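Beta sliding clamp (Borrelia burgdorferi, PDB 6DJ8) probably tethers DNA polymerases and other proteins to DNA as a ring-shaped head-to-tail homodimer, giving them processivity. Local coordinates at residues A[161-166]-A[204-209]; A[226-231]-A[247-252]. One frame throughout, in Å; residues are numbered along the deposited sequence. Where two conformers were deposited one is given.

How the contacts relate
After the N-terminal domain, the chain passes along helix 157-167, then through strands 182-187 and 192-198 to strand 202-211, where contact 1 closes a loop of 37 residues. It continues into helix 223-231, and after strand 237-242 contact 2 closes a shorter loop of 15 residues. The two contacts therefore follow in series and neither nest nor cross. Each seats one helix of the central domain on a different sheet: contact 1 on the sheet shared with the C-terminal domain, contact 2 on the sheet shared with the N-terminal domain. The helices meet directly, with I164 CG2 3.8 Å from K229 CB, and so join the two packing layers.

Contact 1: residues A[161-166]-A[204-209]; sequences KKVINR and SICKTE
S204 opens the contact by donating a hydrogen bond from OG to R166 O, 2.8 Å away. The C=O...donor angle of 171° places the hydroxyl almost straight out from the carbonyl. R166 lies one residue from the end of helix 157-167, and the residue four places on, S170, is already beyond it, so this carbonyl is at a point where regular helical bonding gives out. Because S204 OG also hydrogen-bonds to S170 OG and H385 ND1, the buried hydroxyl is gripped by three partners. I205 turns away from the helix, and the next touching residue is C206. Its first torsion (chi1 -74°) sets SG opposite the carbonyl carbon and beside the backbone N, which brings the sulfur to 3.6 Å from R166 CB. C206 CB meets V163 CG1 at 4.2 Å, a looser apolar touch at the pair of CA atoms closest across the two segments (6.7 Å). R166 thus contributes its CB and main-chain carbonyl here, while its chain bends about the CB-CG bond and carries the guanidinium away. K162 CE lies 3.5 Å above the guanidinium plane, over its centre, and R166 NH2 forms a salt bridge with E377. The axes approach to 9.0 Å and run nearly antiparallel, at 161°, consistent with contacts made close to the backbone, through R166 CB, C206 CB and SG, and the S204 hydroxyl. A helix packed against an antiparallel sheet recurs in the domains of this family, and here the sheet continues from the central into the C-terminal domain through strand 383-387, whose F383 touches R166, S204 and C206, while I164 packs on another side against F225 and L228 of helix 223-231.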
ATOM      1  N   LYS A 161      23.425 -13.562  -0.651  1.00 39.18           N
ATOM      2  CA  LYS A 161      22.366 -12.555  -0.705  1.00 38.19           C
ATOM      3  C   LYS A 161      22.810 -11.335  -1.500  1.00 39.04           C
ATOM      4  O   LYS A 161      22.047 -10.798  -2.315  1.00 37.20           O
ATOM      5  CB  LYS A 161      21.977 -12.100   0.706  1.00 43.46           C
ATOM      6  CG  LYS A 161      21.066 -13.024   1.457  1.00 55.17           C
ATOM      7  CD  LYS A 161      20.577 -12.374   2.746  1.00 58.42           C
ATOM      8  CE  LYS A 161      19.957 -11.020   2.457  1.00 61.62           C
ATOM      9  NZ  LYS A 161      18.755 -10.791   3.298  1.00 64.52           N
ATOM     10  N   LYS A 162      24.040 -10.870  -1.265  1.00 39.01           N
ATOM     11  CA  LYS A 162      24.529  -9.711  -2.013  1.00 42.34           C
ATOM     12  C   LYS A 162      24.578 -10.013  -3.506  1.00 40.53           C
ATOM     13  O   LYS A 162      24.134  -9.205  -4.331  1.00 38.44           O
ATOM     14  CB  LYS A 162      25.907  -9.298  -1.497  1.00 46.10           C
ATOM     15  CG  LYS A 162      26.438  -7.999  -2.095  1.00 50.28           C
ATOM     16  CD  LYS A 162      27.573  -7.445  -1.238  1.00 49.23           C
ATOM     17  CE  LYS A 162      28.388  -6.389  -1.972  1.00 62.10           C
ATOM     18  NZ  LYS A 162      29.267  -5.652  -1.013  1.00 70.18           N
ATOM     19  N   VAL A 163      25.079 -11.192  -3.870  1.00 33.99           N
ATOM     20  CA  VAL A 163      25.141 -11.563  -5.281  1.00 35.11           C
ATOM     21  C   VAL A 163      23.744 -11.619  -5.889  1.00 34.66           C
ATOM     22  O   VAL A 163      23.512 -11.131  -7.003  1.00 38.47           O
ATOM     23  CB  VAL A 163      25.896 -12.894  -5.445  1.00 41.31           C
ATOM     24  CG1 VAL A 163      25.756 -13.405  -6.863  1.00 36.71           C
ATOM     25  CG2 VAL A 163      27.371 -12.684  -5.127  1.00 41.33           C
ATOM     26  N   ILE A 164      22.795 -12.225  -5.176  1.00 35.26           N
ATOM     27  CA  ILE A 164      21.423 -12.291  -5.672  1.00 36.03           C
ATOM     28  C   ILE A 164      20.884 -10.885  -5.884  1.00 34.83           C
ATOM     29  O   ILE A 164      20.277 -10.577  -6.920  1.00 36.04           O
ATOM     30  CB  ILE A 164      20.542 -13.079  -4.681  1.00 37.47           C
ATOM     31  CG1 ILE A 164      20.837 -14.577  -4.762  1.00 39.16           C
ATOM     32  CG2 ILE A 164      19.052 -12.771  -4.912  1.00 35.22           C
ATOM     33  CD1 ILE A 164      20.143 -15.391  -3.664  1.00 36.80           C
ATOM     34  N   ASN A 165      21.100 -10.011  -4.896  1.00 35.38           N
ATOM     35  CA  ASN A 165      20.634  -8.631  -4.995  1.00 36.42           C
ATOM     36  C   ASN A 165      21.226  -7.931  -6.216  1.00 38.20           C
ATOM     37  O   ASN A 165      20.557  -7.105  -6.845  1.00 39.49           O
ATOM     38  CB  ASN A 165      20.973  -7.875  -3.697  1.00 34.59           C
ATOM     39  CG  ASN A 165      20.241  -6.533  -3.588  1.00 48.14           C
ATOM     40  OD1 ASN A 165      19.039  -6.461  -3.807  1.00 42.84           O
ATOM     41  ND2 ASN A 165      20.969  -5.473  -3.247  1.00 40.59           N
ATOM     42  N   ARG A 166      22.449  -8.283  -6.607  1.00 34.90           N
ATOM     43  CA  ARG A 166      23.066  -7.639  -7.761  1.00 33.58           C
ATOM     44  C   ARG A 166      22.717  -8.312  -9.080  1.00 34.84           C
ATOM     45  O   ARG A 166      22.901  -7.699 -10.137  1.00 35.82           O
ATOM     46  CB  ARG A 166      24.590  -7.607  -7.580  1.00 36.93           C
ATOM     47  CG  ARG A 166      24.990  -6.415  -6.723  1.00 42.00           C
ATOM     48  CD  ARG A 166      26.232  -6.592  -5.869  1.00 42.22           C
ATOM     49  NE  ARG A 166      26.314  -5.462  -4.951  1.00 49.34           N
ATOM     50  CZ  ARG A 166      27.305  -4.581  -4.902  1.00 51.81           C
ATOM     51  NH1 ARG A 166      28.374  -4.706  -5.674  1.00 50.90           N
ATOM     52  NH2 ARG A 166      27.237  -3.583  -4.036  1.00 57.91           N
ATOM     53  N   SER A 204      23.845  -7.662 -15.535  1.00 38.32           N
ATOM     54  CA  SER A 204      24.697  -7.743 -14.355  1.00 33.30           C
ATOM     55  C   SER A 204      25.692  -8.902 -14.489  1.00 39.64           C
ATOM     56  O   SER A 204      25.356  -9.974 -15.007  1.00 38.35           O
ATOM     57  CB  SER A 204      23.846  -7.899 -13.095  1.00 36.57           C
ATOM     58  OG  SER A 204      23.209  -6.656 -12.740  1.00 33.50           O
ATOM     59  N   ILE A 205      26.924  -8.664 -14.045  1.00 36.10           N
ATOM     60  CA  ILE A 205      27.996  -9.657 -14.011  1.00 40.52           C
ATOM     61  C   ILE A 205      28.630  -9.624 -12.629  1.00 39.22           C
ATOM     62  O   ILE A 205      29.193  -8.597 -12.231  1.00 39.24           O
ATOM     63  CB  ILE A 205      29.064  -9.381 -15.085  1.00 41.43           C
ATOM     64  CG1 ILE A 205      28.437  -9.422 -16.474  1.00 42.70           C
ATOM     65  CG2 ILE A 205      30.197 -10.395 -14.977  1.00 37.47           C
ATOM     66  CD1 ILE A 205      29.127  -8.570 -17.463  1.00 48.90           C
ATOM     67  N   CYS A 206      28.577 -10.747 -11.917  1.00 35.52           N
ATOM     68  CA  CYS A 206      29.139 -10.869 -10.573  1.00 37.71           C
ATOM     69  C   CYS A 206      30.160 -11.994 -10.585  1.00 46.61           C
ATOM     70  O   CYS A 206      29.795 -13.161 -10.758  1.00 46.34           O
ATOM     71  CB  CYS A 206      28.072 -11.194  -9.535  1.00 41.71           C
ATOM     72  SG  CYS A 206      27.021  -9.850  -9.121  1.00 50.93           S
ATOM     73  N   LYS A 207      31.423 -11.647 -10.398  1.00 44.39           N
ATOM     74  CA  LYS A 207      32.476 -12.635 -10.238  1.00 51.54           C
ATOM     75  C   LYS A 207      32.622 -12.923  -8.750  1.00 52.29           C
ATOM     76  O   LYS A 207      32.709 -11.992  -7.943  1.00 50.70           O
ATOM     77  CB  LYS A 207      33.787 -12.105 -10.826  1.00 42.04           C
ATOM     78  N   THR A 208      32.693 -14.203  -8.389  1.00 55.02           N
ATOM     79  CA  THR A 208      32.905 -14.567  -6.998  1.00 57.84           C
ATOM     80  C   THR A 208      34.376 -14.856  -6.787  1.00 59.88           C
ATOM     81  O   THR A 208      35.192 -14.758  -7.704  1.00 59.13           O
ATOM     82  CB  THR A 208      32.091 -15.793  -6.590  1.00 56.92           C
ATOM     83  OG1 THR A 208      32.625 -16.954  -7.249  1.00 57.95           O
ATOM     84  CG2 THR A 208      30.628 -15.614  -6.934  1.00 53.69           C
ATOM     85  N   GLU A 209      34.722 -15.204  -5.553  1.00 63.74           N
ATOM     86  CA  GLU A 209      36.056 -15.695  -5.241  1.00 70.00           C
ATOM     87  C   GLU A 209      36.122 -17.219  -5.181  1.00 68.30           C
ATOM     88  O   GLU A 209      37.180 -17.769  -4.867  1.00 72.58           O
ATOM     89  CB  GLU A 209      36.566 -15.077  -3.935  1.00 74.69           C
ATOM     90  CG  GLU A 209      36.773 -13.556  -4.009  1.00 76.92           C
ATOM     91  CD  GLU A 209      37.718 -13.119  -5.130  1.00 83.75           C
ATOM     92  OE1 GLU A 209      38.578 -13.921  -5.561  1.00 84.54           O
ATOM     93  OE2 GLU A 209      37.599 -11.959  -5.580  1.00 87.31           O
TER

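Contact 2: residues A[226-231]-A[247-252]; sequences NFLKHL and FYVEFD
Segments 226-231 and 247-252 run almost parallel, at 5° with their axes 11.5 Å apart, and the L228 and V249 CA atoms face each other at 9.0 Å. This wide spacing is filled by apolar side chains. L228 CD2 touches two strand residues: it comes within 3.6 Å of F251 CE1, obliquely to the ring, and within 4.0 Å of V249 CG1. L231 approaches the same ring differently, placing its CB at the edge, near the ring plane, 3.7 Å from F251 CZ. F251 has CG between the backbone N and the carbonyl carbon (chi1 61°), a torsion that directs the far end of the ring (CE1, CZ) toward the helix and both leucines. On the strand's other face, Y248 OH donates to E250 OE2 over 2.6 Å, on the carboxylate's anti side. Further apolar neighbours enclose the contact: I256 meets L228 and L231, V238 meets V249 and F251, and F160 of helix 157-167 meets L228. Leucines of a helix laid along an antiparallel sheet form part of the hydrophobic core between helix and sheet of the central domain; in this family, such helices line the DNA channel of the ring, with the sheets outside them.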
ATOM      1  N   ASN A 226      14.698 -14.754  -6.479  1.00 28.70           N
ATOM      2  CA  ASN A 226      13.804 -13.820  -5.789  1.00 34.58           C
ATOM      3  C   ASN A 226      13.244 -14.458  -4.527  1.00 35.74           C
ATOM      4  O   ASN A 226      13.256 -13.849  -3.458  1.00 35.26           O
ATOM      5  CB  ASN A 226      12.690 -13.374  -6.732  1.00 32.58           C
ATOM      6  CG  ASN A 226      13.232 -12.536  -7.886  1.00 40.49           C
ATOM      7  OD1 ASN A 226      14.189 -11.790  -7.699  1.00 37.54           O
ATOM      8  ND2 ASN A 226      12.629 -12.654  -9.071  1.00 34.11           N
ATOM      9  N   PHE A 227      12.874 -15.737  -4.611  1.00 34.28           N
ATOM     10  CA  PHE A 227      12.361 -16.468  -3.448  1.00 32.97           C
ATOM     11  C   PHE A 227      13.409 -16.553  -2.340  1.00 42.81           C
ATOM     12  O   PHE A 227      13.141 -16.240  -1.167  1.00 38.60           O
ATOM     13  CB  PHE A 227      11.955 -17.866  -3.924  1.00 37.37           C
ATOM     14  CG  PHE A 227      11.310 -18.728  -2.891  1.00 33.57           C
ATOM     15  CD1 PHE A 227      10.360 -18.211  -2.019  1.00 36.11           C
ATOM     16  CD2 PHE A 227      11.592 -20.085  -2.854  1.00 32.06           C
ATOM     17  CE1 PHE A 227       9.727 -19.035  -1.091  1.00 38.08           C
ATOM     18  CE2 PHE A 227      10.966 -20.917  -1.931  1.00 39.80           C
ATOM     19  CZ  PHE A 227      10.035 -20.383  -1.048  1.00 33.76           C
ATOM     20  N   LEU A 228      14.624 -16.944  -2.722  1.00 35.87           N
ATOM     21  CA  LEU A 228      15.707 -17.190  -1.782  1.00 41.94           C
ATOM     22  C   LEU A 228      16.073 -15.945  -0.989  1.00 44.60           C
ATOM     23  O   LEU A 228      16.415 -16.037   0.197  1.00 46.22           O
ATOM     24  CB  LEU A 228      16.943 -17.659  -2.556  1.00 44.39           C
ATOM     25  CG  LEU A 228      16.992 -19.134  -2.919  1.00 41.37           C
ATOM     26  CD1 LEU A 228      18.114 -19.347  -3.896  1.00 40.02           C
ATOM     27  CD2 LEU A 228      17.241 -19.888  -1.646  1.00 42.80           C
ATOM     28  N   LYS A 229      16.083 -14.784  -1.642  1.00 40.63           N
ATOM     29  CA  LYS A 229      16.546 -13.603  -0.927  0.51 45.32           C
ATOM     30  C   LYS A 229      15.605 -13.249   0.217  1.00 48.53           C
ATOM     31  O   LYS A 229      16.046 -12.647   1.199  1.00 52.35           O
ATOM     32  CB  LYS A 229      16.759 -12.424  -1.883  0.51 44.72           C
ATOM     33  CG  LYS A 229      15.578 -11.974  -2.723  0.51 44.14           C
ATOM     34  CD  LYS A 229      16.022 -10.816  -3.610  0.51 44.39           C
ATOM     35  CE  LYS A 229      15.189 -10.675  -4.875  0.51 42.51           C
ATOM     36  NZ  LYS A 229      15.871  -9.782  -5.867  0.51 40.07           N
ATOM     37  N   HIS A 230      14.343 -13.668   0.146  1.00 49.68           N
ATOM     38  CA  HIS A 230      13.421 -13.556   1.272  1.00 51.76           C
ATOM     39  C   HIS A 230      13.680 -14.618   2.345  1.00 54.52           C
ATOM     40  O   HIS A 230      13.311 -14.411   3.508  1.00 53.04           O
ATOM     41  CB  HIS A 230      11.979 -13.655   0.757  1.00 51.26           C
ATOM     42  CG  HIS A 230      10.935 -13.618   1.833  1.00 64.48           C
ATOM     43  ND1 HIS A 230      10.936 -12.683   2.847  1.00 69.77           N
ATOM     44  CD2 HIS A 230       9.855 -14.407   2.052  1.00 56.54           C
ATOM     45  CE1 HIS A 230       9.903 -12.896   3.643  1.00 68.54           C
ATOM     46  NE2 HIS A 230       9.231 -13.936   3.183  1.00 62.43           N
ATOM     47  N   LEU A 231      14.302 -15.752   1.992  1.00 44.58           N
ATOM     48  CA  LEU A 231      14.474 -16.840   2.954  1.00 45.68           C
ATOM     49  C   LEU A 231      15.773 -16.758   3.741  1.00 47.64           C
ATOM     50  O   LEU A 231      15.811 -17.156   4.911  1.00 52.90           O
ATOM     51  CB  LEU A 231      14.450 -18.197   2.240  1.00 45.66           C
ATOM     52  CG  LEU A 231      13.199 -18.559   1.454  1.00 49.12           C
ATOM     53  CD1 LEU A 231      13.396 -19.872   0.779  1.00 41.70           C
ATOM     54  CD2 LEU A 231      12.030 -18.662   2.403  1.00 42.66           C
ATOM     55  N   PHE A 247      18.772 -27.686  -9.974  1.00 39.59           N
ATOM     56  CA  PHE A 247      19.504 -26.781  -9.110  1.00 36.90           C
ATOM     57  C   PHE A 247      18.974 -26.971  -7.695  1.00 39.96           C
ATOM     58  O   PHE A 247      17.764 -27.121  -7.496  1.00 45.03           O
ATOM     59  CB  PHE A 247      19.296 -25.340  -9.599  1.00 41.53           C
ATOM     60  CG  PHE A 247      19.805 -24.283  -8.672  1.00 36.28           C
ATOM     61  CD1 PHE A 247      21.158 -23.961  -8.645  1.00 37.50           C
ATOM     62  CD2 PHE A 247      18.930 -23.574  -7.866  1.00 42.65           C
ATOM     63  CE1 PHE A 247      21.639 -22.974  -7.821  1.00 40.65           C
ATOM     64  CE2 PHE A 247      19.399 -22.572  -7.039  1.00 41.03           C
ATOM     65  CZ  PHE A 247      20.763 -22.268  -7.010  1.00 39.02           C
ATOM     66  N   TYR A 248      19.871 -26.988  -6.716  1.00 35.61           N
ATOM     67  CA  TYR A 248      19.499 -27.365  -5.360  1.00 44.66           C
ATOM     68  C   TYR A 248      20.205 -26.445  -4.384  1.00 42.40           C
ATOM     69  O   TYR A 248      21.374 -26.114  -4.573  1.00 35.98           O
ATOM     70  CB  TYR A 248      19.858 -28.838  -5.073  1.00 48.84           C
ATOM     71  CG  TYR A 248      19.681 -29.292  -3.632  1.00 58.40           C
ATOM     72  CD1 TYR A 248      18.430 -29.681  -3.147  1.00 58.71           C
ATOM     73  CD2 TYR A 248      20.771 -29.371  -2.763  1.00 60.97           C
ATOM     74  CE1 TYR A 248      18.268 -30.112  -1.838  1.00 58.44           C
ATOM     75  CE2 TYR A 248      20.616 -29.805  -1.451  1.00 54.04           C
ATOM     76  CZ  TYR A 248      19.364 -30.175  -0.998  1.00 57.21           C
ATOM     77  OH  TYR A 248      19.198 -30.603   0.299  1.00 56.70           O
ATOM     78  N   VAL A 249      19.486 -26.017  -3.351  1.00 33.47           N
ATOM     79  CA  VAL A 249      20.018 -25.096  -2.350  1.00 34.11           C
ATOM     80  C   VAL A 249      19.565 -25.570  -0.983  1.00 42.12           C
ATOM     81  O   VAL A 249      18.410 -25.975  -0.805  1.00 41.61           O
ATOM     82  CB  VAL A 249      19.554 -23.651  -2.588  1.00 39.36           C
ATOM     83  CG1 VAL A 249      19.992 -22.760  -1.449  1.00 36.15           C
ATOM     84  CG2 VAL A 249      20.120 -23.147  -3.860  1.00 40.89           C
ATOM     85  N   GLU A 250      20.470 -25.504  -0.012  1.00 36.01           N
ATOM     86  CA  GLU A 250      20.166 -26.006   1.317  1.00 40.39           C
ATOM     87  C   GLU A 250      20.880 -25.118   2.322  1.00 40.74           C
ATOM     88  O   GLU A 250      22.056 -24.794   2.131  1.00 37.82           O
ATOM     89  CB  GLU A 250      20.615 -27.473   1.434  1.00 44.25           C
ATOM     90  CG  GLU A 250      20.631 -28.019   2.829  1.00 52.14           C
ATOM     91  CD  GLU A 250      21.346 -29.360   2.907  1.00 57.75           C
ATOM     92  OE1 GLU A 250      22.124 -29.564   3.862  1.00 64.47           O
ATOM     93  OE2 GLU A 250      21.143 -30.198   2.003  1.00 57.15           O
ATOM     94  N   PHE A 251      20.161 -24.703   3.361  1.00 38.28           N
ATOM     95  CA  PHE A 251      20.662 -23.794   4.382  1.00 38.97           C
ATOM     96  C   PHE A 251      19.637 -23.727   5.497  1.00 42.16           C
ATOM     97  O   PHE A 251      18.433 -23.773   5.235  1.00 41.67           O
ATOM     98  CB  PHE A 251      20.907 -22.382   3.832  1.00 39.45           C
ATOM     99  CG  PHE A 251      19.671 -21.703   3.301  1.00 38.37           C
ATOM    100  CD1 PHE A 251      19.245 -21.924   2.006  1.00 37.22           C
ATOM    101  CD2 PHE A 251      18.951 -20.820   4.094  1.00 44.04           C
ATOM    102  CE1 PHE A 251      18.112 -21.301   1.510  1.00 38.56           C
ATOM    103  CE2 PHE A 251      17.816 -20.180   3.602  1.00 39.27           C
ATOM    104  CZ  PHE A 251      17.402 -20.419   2.303  1.00 37.29           C
ATOM    105  N   ASP A 252      20.132 -23.572   6.727  1.00 44.29           N
ATOM    106  CA  ASP A 252      19.310 -23.556   7.932  1.00 44.70           C
ATOM    107  C   ASP A 252      18.304 -24.699   7.910  1.00 43.71           C
ATOM    108  O   ASP A 252      18.695 -25.853   7.727  1.00 40.86           O
ATOM    109  CB  ASP A 252      18.634 -22.204   8.084  1.00 45.87           C
ATOM    110  CG  ASP A 252      19.645 -21.087   8.345  1.00 57.04           C
ATOM    111  OD1 ASP A 252      20.588 -21.304   9.135  1.00 62.52           O
ATOM    112  OD2 ASP A 252      19.509 -20.002   7.754  1.00 54.35           O
TER